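Possible prolidase (Bifidobacterium longum NCC2705, PDB 2P9B) is probably a hydrolase of the metal-dependent amidohydrolase family, thought to act on carbon-nitrogen bonds other than peptide bonds. Local coordinates at residues L73-T78 against Y354-E359; H119-L124 against L155-L160. All coordinates share one frame; numbering follows the deposited sequence.

Interaction 1: L73-T78 against Y354-E359; sequences LINAHT and YATWRE
L73 and N75, both pointing from strand 68-78 toward the 354-359 segment, meet the side chain of T356. L73 makes the looser approach: its CD1 lies 4.5 Å from T356 CG2, a methyl-to-methyl contact suited to a buried leucine. I74 turns its side chain the other way, toward helix 371-385, and its backbone O merely lies 4.4 Å from T356 CG2. N75 carries the polar part of the contact. Its CG is anti to the backbone N (chi1 -169°), which carries the amide across to the helix, where ND2 donates to T356 OG1 over 2.9 Å. That bond is moderately bent, at 151°, and OG1 sits somewhat out of the amide plane. ND2 also bonds to T344 OG1, while OD1 accepts from the backbone N of H77 at 3.0 Å, closing an Asx turn where the chain turns its corner. With its donor and acceptor ends both engaged, the amide is fixed against flipping. Replacing the amide by the methyl of an alanine is likely to leave the hydroxyls of T356 and T344 without their shared donor, and the N of H77 without the acceptor that closes the turn. Asparagine suits the place because one short side chain both donates and accepts. The chemistry implies that, in a buried setting, a single uncharged amide ties helix 356-367 to the backbone leading into H77, which is possibly a metal ligand.

Interaction 2: H119-L124 against L155-L160; sequences HNATTL and LGPRIL
Helix 113-126 comes closest to the loop before strand 158-160 at T122 and G156, whose CA atoms are 5.9 Å apart, and there A121 touches P157. No direct hydrogen bond joins the two segments. The proline lays the CD and CG side of its ring against the helix: P157 CD is 3.6 Å from the carbonyl oxygen of A121 and 4.2 Å from A121 CB. Alanine suits this position because its single methyl lets the loop come close, and proline offers a compact apolar surface. Just before it, G156 is fully extended, and a CB there would crowd P157 CD. One step into the strand, I159 reaches back with an extended side chain (chi2 175°) to bring CD1 within 4.5 Å of A121 CB. L145 of helix 141-150 touches both residues. Two waters take the place of a direct bond. One donates to T122 OG1 at 2.9 Å and to L155 O at 2.7 Å; the other reaches L155 O at 3.1 Å but T122 OG1 only weakly. The threonine hydroxyl is itself bonded to K118 O, one turn back. Helices 113-126 and 141-150 are successive beta-alpha-beta crossovers, linking parallel strands 68-78, 129-134 and 158-160, and A121 packs against the loop and strand that follow the second; this repeated arrangement is consistent with the TIM-barrel fold expected of amidohydrolases.

In the fold
Helix 113-126 follows strand 68-78 in the chain, and through it the two interactions, whose centres lie 12 Å apart, touch directly. L124 bridges them: its CD2 is 4.0 Å from T356 OG1 and its CD1 is 4.2 Å from T78 CG2, while T123 CG2 packs 3.9 Å from Y354 CB. Both also reach one sheet, in which strand 129-134 lies between 68-78 and 158-160. Interaction 1 is the deeper, its centre about 5 Å from the chain's centre, and includes H77, which with H79 and D345 may form the metal site expected of the family, empty here. Interaction 2, about 12 Å from that centre, belongs to the packing of helices around what is probably the barrel.

Interaction 1: L73-T78 against Y354-E359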
ATOM      1  N   LEU A  73       5.747  -3.787   6.803  1.00  9.42           N
ATOM      2  CA  LEU A  73       4.549  -3.840   5.969  1.00  9.82           C
ATOM      3  C   LEU A  73       4.629  -2.731   4.929  1.00 10.93           C
ATOM      4  O   LEU A  73       5.336  -1.751   5.112  1.00 11.79           O
ATOM      5  CB  LEU A  73       3.279  -3.652   6.812  1.00 10.44           C
ATOM      6  CG  LEU A  73       2.920  -4.776   7.794  1.00 10.50           C
ATOM      7  CD1 LEU A  73       1.692  -4.384   8.605  1.00 11.47           C
ATOM      8  CD2 LEU A  73       2.653  -6.065   7.008  1.00 12.17           C
ATOM      9  N   ILE A  74       3.913  -2.911   3.826  1.00  9.48           N
ATOM     10  CA  ILE A  74       3.875  -1.915   2.761  1.00  9.25           C
ATOM     11  C   ILE A  74       2.411  -1.655   2.457  1.00 10.18           C
ATOM     12  O   ILE A  74       1.620  -2.595   2.379  1.00 10.47           O
ATOM     13  CB  ILE A  74       4.586  -2.443   1.482  1.00  8.36           C
ATOM     14  CG1 ILE A  74       6.063  -2.707   1.798  1.00  9.17           C
ATOM     15  CG2 ILE A  74       4.443  -1.434   0.341  1.00  9.50           C
ATOM     16  CD1 ILE A  74       6.875  -3.240   0.628  1.00 10.28           C
ATOM     17  N   ASN A  75       2.039  -0.384   2.309  1.00 10.31           N
ATOM     18  CA  ASN A  75       0.656  -0.039   1.985  1.00  9.03           C
ATOM     19  C   ASN A  75       0.686   0.656   0.629  1.00  9.60           C
ATOM     20  O   ASN A  75       1.212   1.756   0.501  1.00 10.55           O
ATOM     21  CB  ASN A  75       0.053   0.893   3.040  1.00  8.39           C
ATOM     22  CG  ASN A  75      -1.450   1.052   2.874  1.00  8.24           C
ATOM     23  OD1 ASN A  75      -1.950   1.123   1.753  1.00 10.73           O
ATOM     24  ND2 ASN A  75      -2.172   1.106   3.988  1.00  9.59           N
ATOM     25  N   ALA A  76       0.130   0.007  -0.389  1.00  9.81           N
ATOM     26  CA  ALA A  76       0.157   0.559  -1.744  1.00  9.82           C
ATOM     27  C   ALA A  76      -0.900   1.599  -2.078  1.00 10.25           C
ATOM     28  O   ALA A  76      -0.969   2.070  -3.214  1.00 11.20           O
ATOM     29  CB  ALA A  76       0.089  -0.579  -2.761  1.00 10.76           C
ATOM     30  N   HIS A  77      -1.726   1.969  -1.107  1.00 10.53           N
ATOM     31  CA  HIS A  77      -2.761   2.954  -1.387  1.00 12.18           C
ATOM     32  C   HIS A  77      -3.075   3.782  -0.146  1.00 10.71           C
ATOM     33  O   HIS A  77      -3.861   3.372   0.701  1.00 12.99           O
ATOM     34  CB  HIS A  77      -4.019   2.243  -1.897  1.00 12.59           C
ATOM     35  CG  HIS A  77      -5.052   3.169  -2.456  1.00 15.94           C
ATOM     36  ND1 HIS A  77      -6.009   2.759  -3.359  1.00 20.01           N
ATOM     37  CD2 HIS A  77      -5.279   4.486  -2.240  1.00 14.52           C
ATOM     38  CE1 HIS A  77      -6.779   3.784  -3.677  1.00 18.04           C
ATOM     39  NE2 HIS A  77      -6.358   4.844  -3.012  1.00 18.15           N
ATOM     40  N   THR A  78      -2.447   4.951  -0.054  1.00 11.75           N
ATOM     41  CA  THR A  78      -2.634   5.837   1.089  1.00 10.14           C
ATOM     42  C   THR A  78      -2.865   7.295   0.685  1.00 11.08           C
ATOM     43  O   THR A  78      -2.716   7.664  -0.478  1.00 12.96           O
ATOM     44  CB  THR A  78      -1.394   5.803   2.018  1.00  9.88           C
ATOM     45  OG1 THR A  78      -0.243   6.295   1.309  1.00 11.69           O
ATOM     46  CG2 THR A  78      -1.109   4.368   2.477  1.00 11.39           C
ATOM     47  N   TYR A 354      -3.406   3.836  10.715  1.00 11.65           N
ATOM     48  CA  TYR A 354      -2.671   2.761  11.372  1.00 11.42           C
ATOM     49  C   TYR A 354      -3.264   1.363  11.205  1.00 11.18           C
ATOM     50  O   TYR A 354      -2.764   0.410  11.802  1.00 12.98           O
ATOM     51  CB  TYR A 354      -2.556   3.073  12.865  1.00 12.30           C
ATOM     52  CG  TYR A 354      -3.899   3.333  13.527  1.00 12.83           C
ATOM     53  CD1 TYR A 354      -4.796   2.288  13.774  1.00 13.09           C
ATOM     54  CD2 TYR A 354      -4.285   4.625  13.874  1.00 13.72           C
ATOM     55  CE1 TYR A 354      -6.045   2.528  14.351  1.00 14.96           C
ATOM     56  CE2 TYR A 354      -5.531   4.876  14.450  1.00 13.47           C
ATOM     57  CZ  TYR A 354      -6.405   3.826  14.683  1.00 15.43           C
ATOM     58  OH  TYR A 354      -7.646   4.074  15.234  1.00 16.73           O
ATOM     59  N   ALA A 355      -4.306   1.232  10.389  1.00 10.68           N
ATOM     60  CA  ALA A 355      -4.969  -0.056  10.231  1.00 10.36           C
ATOM     61  C   ALA A 355      -4.595  -0.893   9.013  1.00  9.91           C
ATOM     62  O   ALA A 355      -5.397  -1.689   8.541  1.00 12.12           O
ATOM     63  CB  ALA A 355      -6.491   0.150  10.271  1.00  9.82           C
ATOM     64  N   THR A 356      -3.374  -0.746   8.513  1.00  9.78           N
ATOM     65  CA  THR A 356      -2.979  -1.538   7.354  1.00 10.41           C
ATOM     66  C   THR A 356      -3.178  -3.039   7.612  1.00 10.90           C
ATOM     67  O   THR A 356      -3.625  -3.770   6.730  1.00 10.54           O
ATOM     68  CB  THR A 356      -1.498  -1.279   6.983  1.00 10.64           C
ATOM     69  OG1 THR A 356      -1.348   0.078   6.560  1.00 12.55           O
ATOM     70  CG2 THR A 356      -1.049  -2.209   5.854  1.00 10.10           C
ATOM     71  N   TRP A 357      -2.870  -3.479   8.831  1.00 12.00           N
ATOM     72  CA  TRP A 357      -2.985  -4.892   9.192  1.00 12.91           C
ATOM     73  C   TRP A 357      -4.361  -5.493   8.893  1.00 12.39           C
ATOM     74  O   TRP A 357      -4.473  -6.669   8.545  1.00 12.74           O
ATOM     75  CB  TRP A 357      -2.672  -5.096  10.682  1.00 14.04           C
ATOM     76  CG  TRP A 357      -3.768  -4.604  11.582  1.00 13.99           C
ATOM     77  CD1 TRP A 357      -3.968  -3.326  12.013  1.00 15.15           C
ATOM     78  CD2 TRP A 357      -4.880  -5.370  12.066  1.00 15.37           C
ATOM     79  NE1 TRP A 357      -5.142  -3.245  12.728  1.00 16.53           N
ATOM     80  CE2 TRP A 357      -5.720  -4.484  12.774  1.00 15.98           C
ATOM     81  CE3 TRP A 357      -5.248  -6.718  11.960  1.00 15.52           C
ATOM     82  CZ2 TRP A 357      -6.911  -4.907  13.378  1.00 17.42           C
ATOM     83  CZ3 TRP A 357      -6.433  -7.136  12.559  1.00 18.21           C
ATOM     84  CH2 TRP A 357      -7.248  -6.227  13.259  1.00 18.10           C
ATOM     85  N   ARG A 358      -5.405  -4.685   9.040  1.00 10.90           N
ATOM     86  CA  ARG A 358      -6.768  -5.151   8.808  1.00 10.74           C
ATOM     87  C   ARG A 358      -6.962  -5.674   7.390  1.00 10.43           C
ATOM     88  O   ARG A 358      -7.736  -6.607   7.170  1.00 12.60           O
ATOM     89  CB  ARG A 358      -7.767  -4.020   9.079  1.00 11.60           C
ATOM     90  CG  ARG A 358      -9.224  -4.408   8.838  1.00 13.64           C
ATOM     91  CD  ARG A 358      -9.760  -5.289   9.958  1.00 15.94           C
ATOM     92  NE  ARG A 358     -10.009  -4.512  11.169  1.00 17.52           N
ATOM     93  CZ  ARG A 358     -10.538  -5.009  12.282  1.00 19.13           C
ATOM     94  NH1 ARG A 358     -10.874  -6.291  12.346  1.00 18.58           N
ATOM     95  NH2 ARG A 358     -10.750  -4.218  13.324  1.00 19.38           N
ATOM     96  N   GLU A 359      -6.259  -5.084   6.427  1.00 10.55           N
ATOM     97  CA  GLU A 359      -6.400  -5.508   5.030  1.00 10.55           C
ATOM     98  C   GLU A 359      -5.993  -6.962   4.838  1.00 10.78           C
ATOM     99  O   GLU A 359      -6.577  -7.674   4.015  1.00 10.91           O
ATOM    100  CB  GLU A 359      -5.565  -4.607   4.102  1.00  9.25           C
ATOM    101  CG  GLU A 359      -5.781  -4.851   2.593  1.00  9.97           C
ATOM    102  CD  GLU A 359      -7.196  -4.522   2.097  1.00 11.50           C
ATOM    103  OE1 GLU A 359      -7.969  -3.865   2.824  1.00 14.73           O
ATOM    104  OE2 GLU A 359      -7.527  -4.919   0.960  1.00 13.16           O
TER

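Interaction 2: H119-L124 against L155-L160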
ATOM      1  N   HIS A 119       2.721  13.979  10.060  1.00 15.11           N
ATOM      2  CA  HIS A 119       2.090  13.267  11.165  1.00 15.92           C
ATOM      3  C   HIS A 119       1.498  11.944  10.700  1.00 14.39           C
ATOM      4  O   HIS A 119       1.710  10.905  11.325  1.00 13.20           O
ATOM      5  CB  HIS A 119       0.965  14.099  11.791  1.00 18.53           C
ATOM      6  CG  HIS A 119       0.171  13.353  12.817  1.00 21.32           C
ATOM      7  ND1 HIS A 119       0.690  13.001  14.045  1.00 25.26           N
ATOM      8  CD2 HIS A 119      -1.086  12.851  12.783  1.00 24.31           C
ATOM      9  CE1 HIS A 119      -0.212  12.314  14.722  1.00 25.37           C
ATOM     10  NE2 HIS A 119      -1.300  12.210  13.980  1.00 24.86           N
ATOM     11  N   ASN A 120       0.751  11.989   9.603  1.00 12.98           N
ATOM     12  CA  ASN A 120       0.126  10.782   9.086  1.00 12.58           C
ATOM     13  C   ASN A 120       1.144   9.770   8.577  1.00 11.66           C
ATOM     14  O   ASN A 120       0.964   8.565   8.757  1.00 12.31           O
ATOM     15  CB  ASN A 120      -0.895  11.133   7.998  1.00 13.13           C
ATOM     16  CG  ASN A 120      -2.144  11.787   8.569  1.00 14.28           C
ATOM     17  OD1 ASN A 120      -2.681  11.339   9.584  1.00 16.38           O
ATOM     18  ND2 ASN A 120      -2.619  12.841   7.915  1.00 14.41           N
ATOM     19  N   ALA A 121       2.211  10.252   7.951  1.00 10.63           N
ATOM     20  CA  ALA A 121       3.249   9.349   7.461  1.00 10.88           C
ATOM     21  C   ALA A 121       3.907   8.689   8.672  1.00 10.98           C
ATOM     22  O   ALA A 121       4.285   7.518   8.628  1.00 11.06           O
ATOM     23  CB  ALA A 121       4.293  10.125   6.647  1.00 11.47           C
ATOM     24  N   THR A 122       4.042   9.446   9.757  1.00 10.99           N
ATOM     25  CA  THR A 122       4.646   8.911  10.968  1.00 10.94           C
ATOM     26  C   THR A 122       3.745   7.859  11.610  1.00 11.00           C
ATOM     27  O   THR A 122       4.228   6.859  12.140  1.00 12.59           O
ATOM     28  CB  THR A 122       4.951  10.030  11.984  1.00 11.39           C
ATOM     29  OG1 THR A 122       5.908  10.932  11.416  1.00 14.67           O
ATOM     30  CG2 THR A 122       5.524   9.446  13.272  1.00 12.67           C
ATOM     31  N   THR A 123       2.437   8.083  11.560  1.00 10.90           N
ATOM     32  CA  THR A 123       1.484   7.125  12.118  1.00 11.28           C
ATOM     33  C   THR A 123       1.608   5.801  11.360  1.00 11.08           C
ATOM     34  O   THR A 123       1.658   4.733  11.966  1.00 12.22           O
ATOM     35  CB  THR A 123       0.043   7.652  12.003  1.00 10.33           C
ATOM     36  OG1 THR A 123      -0.105   8.795  12.852  1.00 13.74           O
ATOM     37  CG2 THR A 123      -0.960   6.586  12.416  1.00 10.57           C
ATOM     38  N   LEU A 124       1.657   5.877  10.035  1.00 11.04           N
ATOM     39  CA  LEU A 124       1.804   4.680   9.212  1.00  9.86           C
ATOM     40  C   LEU A 124       3.082   3.954   9.611  1.00 10.35           C
ATOM     41  O   LEU A 124       3.068   2.744   9.846  1.00 11.06           O
ATOM     42  CB  LEU A 124       1.850   5.049   7.723  1.00 10.42           C
ATOM     43  CG  LEU A 124       0.490   5.245   7.057  1.00 10.34           C
ATOM     44  CD1 LEU A 124       0.606   6.204   5.877  1.00 10.54           C
ATOM     45  CD2 LEU A 124      -0.046   3.889   6.617  1.00 11.76           C
ATOM     46  N   LEU A 155      12.632  11.427   9.894  1.00 21.04           N
ATOM     47  CA  LEU A 155      12.412   9.994  10.058  1.00 19.57           C
ATOM     48  C   LEU A 155      11.048   9.694   9.461  1.00 17.20           C
ATOM     49  O   LEU A 155      10.063  10.349   9.793  1.00 18.59           O
ATOM     50  CB  LEU A 155      12.407   9.609  11.543  1.00 20.13           C
ATOM     51  CG  LEU A 155      11.939   8.185  11.886  1.00 20.93           C
ATOM     52  CD1 LEU A 155      12.926   7.169  11.344  1.00 21.26           C
ATOM     53  CD2 LEU A 155      11.808   8.032  13.398  1.00 22.60           C
ATOM     54  N   GLY A 156      10.988   8.713   8.571  1.00 15.52           N
ATOM     55  CA  GLY A 156       9.717   8.384   7.969  1.00 12.31           C
ATOM     56  C   GLY A 156       9.811   7.198   7.040  1.00 11.72           C
ATOM     57  O   GLY A 156      10.900   6.678   6.795  1.00 13.21           O
ATOM     58  N   PRO A 157       8.674   6.746   6.502  1.00 11.89           N
ATOM     59  CA  PRO A 157       8.648   5.604   5.589  1.00 11.41           C
ATOM     60  C   PRO A 157       9.138   5.989   4.199  1.00 11.64           C
ATOM     61  O   PRO A 157       9.249   7.173   3.868  1.00 11.56           O
ATOM     62  CB  PRO A 157       7.176   5.219   5.577  1.00 11.69           C
ATOM     63  CG  PRO A 157       6.498   6.573   5.660  1.00 12.62           C
ATOM     64  CD  PRO A 157       7.312   7.264   6.742  1.00 12.46           C
ATOM     65  N   ARG A 158       9.441   4.977   3.396  1.00 10.36           N
ATOM     66  CA  ARG A 158       9.861   5.189   2.018  1.00 10.17           C
ATOM     67  C   ARG A 158       8.552   5.565   1.331  1.00 11.63           C
ATOM     68  O   ARG A 158       7.560   4.848   1.463  1.00 12.52           O
ATOM     69  CB  ARG A 158      10.419   3.884   1.446  1.00 10.62           C
ATOM     70  CG  ARG A 158      10.780   3.943  -0.024  1.00 11.04           C
ATOM     71  CD  ARG A 158      11.380   2.621  -0.495  1.00 14.26           C
ATOM     72  NE  ARG A 158      12.644   2.311   0.180  1.00 13.83           N
ATOM     73  CZ  ARG A 158      12.755   1.538   1.257  1.00 14.43           C
ATOM     74  NH1 ARG A 158      11.680   0.979   1.799  1.00 12.94           N
ATOM     75  NH2 ARG A 158      13.951   1.314   1.788  1.00 15.14           N
ATOM     76  N   ILE A 159       8.542   6.683   0.609  1.00 10.56           N
ATOM     77  CA  ILE A 159       7.319   7.152  -0.029  1.00 10.66           C
ATOM     78  C   ILE A 159       7.309   7.294  -1.546  1.00  9.94           C
ATOM     79  O   ILE A 159       8.237   7.851  -2.138  1.00 12.48           O
ATOM     80  CB  ILE A 159       6.905   8.550   0.537  1.00 10.10           C
ATOM     81  CG1 ILE A 159       6.687   8.473   2.048  1.00 10.15           C
ATOM     82  CG2 ILE A 159       5.638   9.050  -0.160  1.00 13.22           C
ATOM     83  CD1 ILE A 159       6.402   9.838   2.685  1.00 12.58           C
ATOM     84  N   LEU A 160       6.265   6.754  -2.171  1.00 10.67           N
ATOM     85  CA  LEU A 160       6.064   6.936  -3.602  1.00 10.08           C
ATOM     86  C   LEU A 160       4.931   7.956  -3.591  1.00 11.68           C
ATOM     87  O   LEU A 160       3.801   7.630  -3.227  1.00 11.69           O
ATOM     88  CB  LEU A 160       5.609   5.654  -4.293  1.00 11.34           C
ATOM     89  CG  LEU A 160       6.719   4.718  -4.768  1.00 12.14           C
ATOM     90  CD1 LEU A 160       7.369   4.023  -3.582  1.00 15.74           C
ATOM     91  CD2 LEU A 160       6.120   3.705  -5.728  1.00 13.96           C
TER
HETATM   92  O   HOH W   1       7.362  10.896   8.384  1.00 25.52           O
HETATM   93  O   HOH W   2       8.749  11.371  11.876  1.00 29.60           O